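PDB 4EC6: putative uncharacterized protein from Enterococcus faecalis, which is a conjugation protein, TraM of plasmid pIP501, whose VirB8-like C-terminal domain probably serves in a type IV secretion machinery for plasmid transfer. Local coordinates for residues V119-N124 with Q134-E139. Residues are numbered along the deposited sequence; the frame is centred on the assembly and turned at random.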
ATOM      1  N   VAL A 119     -12.564  10.227  -4.101  1.00 15.59           N
ATOM      2  CA  VAL A 119     -11.334   9.625  -3.576  1.00 14.90           C
ATOM      3  C   VAL A 119     -10.119  10.481  -3.902  1.00 14.78           C
ATOM      4  O   VAL A 119     -10.054  11.117  -4.940  1.00 16.19           O
ATOM      5  CB  VAL A 119     -11.125   8.147  -4.039  1.00 14.67           C
ATOM      6  CG1 VAL A 119     -12.371   7.342  -3.826  1.00 15.06           C
ATOM      7  CG2 VAL A 119     -10.770   8.041  -5.507  1.00 14.62           C
ATOM      8  N   GLU A 120      -9.129  10.483  -3.040  1.00 15.23           N
ATOM      9  CA  GLU A 120      -7.867  11.167  -3.359  1.00 14.43           C
ATOM     10  C   GLU A 120      -6.692  10.253  -3.224  1.00 13.44           C
ATOM     11  O   GLU A 120      -6.694   9.362  -2.368  1.00 12.78           O
ATOM     12  CB  GLU A 120      -7.648  12.330  -2.417  1.00 15.77           C
ATOM     13  CG  GLU A 120      -8.837  13.269  -2.354  1.00 17.62           C
ATOM     14  CD  GLU A 120      -8.616  14.423  -1.404  1.00 18.06           C
ATOM     15  OE1 GLU A 120      -7.619  14.438  -0.681  1.00 18.93           O
ATOM     16  OE2 GLU A 120      -9.449  15.330  -1.363  1.00 19.92           O
ATOM     17  N   TYR A 121      -5.677  10.488  -4.062  1.00 12.82           N
ATOM     18  CA  TYR A 121      -4.373   9.841  -3.945  1.00 12.08           C
ATOM     19  C   TYR A 121      -3.245  10.858  -4.011  1.00 13.09           C
ATOM     20  O   TYR A 121      -3.340  11.884  -4.698  1.00 13.41           O
ATOM     21  CB  TYR A 121      -4.178   8.801  -5.037  1.00 10.89           C
ATOM     22  CG  TYR A 121      -5.222   7.701  -5.075  1.00 10.20           C
ATOM     23  CD1 TYR A 121      -4.898   6.393  -4.701  1.00 10.04           C
ATOM     24  CD2 TYR A 121      -6.526   7.955  -5.493  1.00  9.90           C
ATOM     25  CE1 TYR A 121      -5.837   5.380  -4.705  1.00  9.43           C
ATOM     26  CE2 TYR A 121      -7.480   6.943  -5.525  1.00  9.91           C
ATOM     27  CZ  TYR A 121      -7.115   5.655  -5.124  1.00  9.75           C
ATOM     28  OH  TYR A 121      -8.052   4.670  -5.137  1.00  9.68           O
ATOM     29  N   LEU A 122      -2.149  10.566  -3.319  1.00 13.88           N
ATOM     30  CA  LEU A 122      -0.908  11.321  -3.511  1.00 14.27           C
ATOM     31  C   LEU A 122      -0.022  10.567  -4.475  1.00 15.00           C
ATOM     32  O   LEU A 122       0.163   9.374  -4.312  1.00 16.08           O
ATOM     33  CB  LEU A 122      -0.156  11.507  -2.194  1.00 13.41           C
ATOM     34  CG  LEU A 122      -0.848  12.422  -1.229  1.00 14.38           C
ATOM     35  CD1 LEU A 122       0.237  12.934  -0.294  1.00 14.67           C
ATOM     36  CD2 LEU A 122      -1.581  13.599  -1.911  1.00 13.54           C
ATOM     37  N   LEU A 123       0.544  11.256  -5.460  1.00 15.49           N
ATOM     38  CA  LEU A 123       1.350  10.616  -6.472  1.00 16.26           C
ATOM     39  C   LEU A 123       2.728  11.253  -6.550  1.00 17.47           C
ATOM     40  O   LEU A 123       2.902  12.450  -6.291  1.00 17.45           O
ATOM     41  CB  LEU A 123       0.664  10.770  -7.825  1.00 15.68           C
ATOM     42  CG  LEU A 123      -0.832  10.520  -7.977  1.00 15.29           C
ATOM     43  CD1 LEU A 123      -1.339  10.872  -9.366  1.00 14.54           C
ATOM     44  CD2 LEU A 123      -1.115   9.050  -7.722  1.00 15.41           C
ATOM     45  N   ASN A 124       3.714  10.459  -6.899  1.00 19.14           N
ATOM     46  CA  ASN A 124       4.940  11.028  -7.396  1.00 22.07           C
ATOM     47  C   ASN A 124       4.836  10.806  -8.891  1.00 23.14           C
ATOM     48  O   ASN A 124       4.821   9.641  -9.347  1.00 22.66           O
ATOM     49  CB  ASN A 124       6.181  10.298  -6.875  1.00 23.57           C
ATOM     50  CG  ASN A 124       6.459  10.552  -5.386  1.00 26.36           C
ATOM     51  OD1 ASN A 124       6.201  11.645  -4.844  1.00 26.70           O
ATOM     52  ND2 ASN A 124       7.035   9.528  -4.713  1.00 27.08           N
ATOM     53  N   GLN A 134       2.105  15.133  -6.525  1.00 23.85           N
ATOM     54  CA  GLN A 134       0.796  15.623  -6.917  1.00 24.34           C
ATOM     55  C   GLN A 134      -0.314  14.914  -6.151  1.00 21.84           C
ATOM     56  O   GLN A 134      -0.127  13.836  -5.606  1.00 21.28           O
ATOM     57  CB  GLN A 134       0.586  15.507  -8.444  1.00 26.70           C
ATOM     58  CG  GLN A 134       1.479  16.470  -9.219  1.00 29.72           C
ATOM     59  CD  GLN A 134       0.900  16.904 -10.552  1.00 32.48           C
ATOM     60  OE1 GLN A 134       1.061  16.229 -11.584  1.00 37.89           O
ATOM     61  NE2 GLN A 134       0.278  18.070 -10.559  1.00 31.62           N
ATOM     62  N   LYS A 135      -1.455  15.574  -6.068  1.00 19.94           N
ATOM     63  CA  LYS A 135      -2.691  14.954  -5.642  1.00 17.79           C
ATOM     64  C   LYS A 135      -3.670  14.790  -6.825  1.00 15.83           C
ATOM     65  O   LYS A 135      -3.735  15.629  -7.721  1.00 14.55           O
ATOM     66  CB  LYS A 135      -3.326  15.747  -4.523  1.00 18.15           C
ATOM     67  CG  LYS A 135      -4.759  15.374  -4.302  1.00 19.84           C
ATOM     68  CD  LYS A 135      -5.088  15.533  -2.845  1.00 23.20           C
ATOM     69  CE  LYS A 135      -5.529  16.935  -2.514  1.00 24.57           C
ATOM     70  NZ  LYS A 135      -5.522  17.031  -1.014  1.00 26.67           N
ATOM     71  N   ILE A 136      -4.363  13.664  -6.835  1.00 14.15           N
ATOM     72  CA  ILE A 136      -5.378  13.382  -7.813  1.00 13.67           C
ATOM     73  C   ILE A 136      -6.688  13.030  -7.092  1.00 14.31           C
ATOM     74  O   ILE A 136      -6.688  12.255  -6.146  1.00 12.54           O
ATOM     75  CB  ILE A 136      -4.933  12.269  -8.774  1.00 12.59           C
ATOM     76  CG1 ILE A 136      -5.826  12.305  -9.990  1.00 11.90           C
ATOM     77  CG2 ILE A 136      -4.912  10.894  -8.107  1.00 12.36           C
ATOM     78  CD1 ILE A 136      -5.321  11.450 -11.112  1.00 11.64           C
ATOM     79  N   THR A 137      -7.771  13.657  -7.562  1.00 15.61           N
ATOM     80  CA  THR A 137      -9.114  13.538  -7.031  1.00 16.04           C
ATOM     81  C   THR A 137     -10.059  13.111  -8.191  1.00 15.71           C
ATOM     82  O   THR A 137      -9.940  13.563  -9.323  1.00 15.90           O
ATOM     83  CB  THR A 137      -9.533  14.907  -6.488  1.00 17.91           C
ATOM     84  OG1 THR A 137      -8.450  15.413  -5.729  1.00 21.56           O
ATOM     85  CG2 THR A 137     -10.739  14.839  -5.565  1.00 17.89           C
ATOM     86  N   PHE A 138     -10.965  12.197  -7.908  1.00 14.42           N
ATOM     87  CA  PHE A 138     -12.001  11.818  -8.837  1.00 13.65           C
ATOM     88  C   PHE A 138     -13.129  11.114  -8.070  1.00 14.94           C
ATOM     89  O   PHE A 138     -12.935  10.642  -6.956  1.00 14.70           O
ATOM     90  CB  PHE A 138     -11.450  10.962  -9.958  1.00 11.85           C
ATOM     91  CG  PHE A 138     -10.789   9.686  -9.519  1.00 10.88           C
ATOM     92  CD1 PHE A 138     -11.522   8.492  -9.446  1.00 10.58           C
ATOM     93  CD2 PHE A 138      -9.411   9.636  -9.261  1.00 10.26           C
ATOM     94  CE1 PHE A 138     -10.911   7.303  -9.081  1.00 10.39           C
ATOM     95  CE2 PHE A 138      -8.798   8.423  -8.900  1.00 10.39           C
ATOM     96  CZ  PHE A 138      -9.537   7.261  -8.807  1.00 10.01           C
ATOM     97  N   GLU A 139     -14.314  11.060  -8.637  1.00 17.39           N
ATOM     98  CA  GLU A 139     -15.400  10.327  -7.956  1.00 19.94           C
ATOM     99  C   GLU A 139     -15.642   8.923  -8.491  1.00 19.28           C
ATOM    100  O   GLU A 139     -15.260   8.599  -9.591  1.00 19.59           O
ATOM    101  CB  GLU A 139     -16.657  11.162  -7.920  1.00 20.31           C
ATOM    102  CG  GLU A 139     -16.316  12.485  -7.318  1.00 22.52           C
ATOM    103  CD  GLU A 139     -17.462  13.457  -7.373  1.00 28.26           C
ATOM    104  OE1 GLU A 139     -18.640  12.999  -7.529  1.00 30.43           O
ATOM    105  OE2 GLU A 139     -17.163  14.685  -7.269  1.00 28.78           O
TER
HETATM  106  O   HOH W   1      -9.381  17.369  -3.441  1.00 27.05           O
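Strands 119-124 and 134-139 run antiparallel, their axes 149° apart in direction, and three hydrogen-bonded pairs, Val119 with Phe138, Tyr121 with Ile136 and Leu123 with Gln134, tie them together through six N-H to O=C bonds. They belong to the two arms of the central beta hairpin (strands 117-126 and 131-142) in the NTF2-like, VirB8-resembling fold, where a four-stranded antiparallel sheet packs against helix 54-68. The hairpin illustrates how alternation along a strand gives a sheet two different faces. On the helix-facing side, Val119, Tyr121, Leu123, Ile136 and Phe138 carry the apolar contacts. Phe138 turns its CG between its own backbone N and carbonyl carbon (chi1 59°), which swings the ring toward the neighbouring strand; one face takes Val119 CG2 in a CH-pi contact, 3.7 Å from the ring centroid. The Tyr121 ring lies nearly parallel to that of Phe138 (5°), but they meet rim to rim, Tyr121 CE2 to Phe138 CZ at 3.9 Å. Tyr121 OH is hydrogen-bonded to Asp58 O of helix 54-68. Ile136 CG2 touches both Tyr121 CB and Leu123 CD1, 3.8 Å from each. The other face is more polar. Glu120 OE1 forms a salt bridge with Lys135 NZ at 3.4 Å, its hydrogen bond weak, and a long, weak ion pair with Lys56 of a second subunit. Glu120 OE2 accepts a hydrogen bond from a water at 2.9 Å, and that water also bonds to Thr137 OG1 at 3.2 Å.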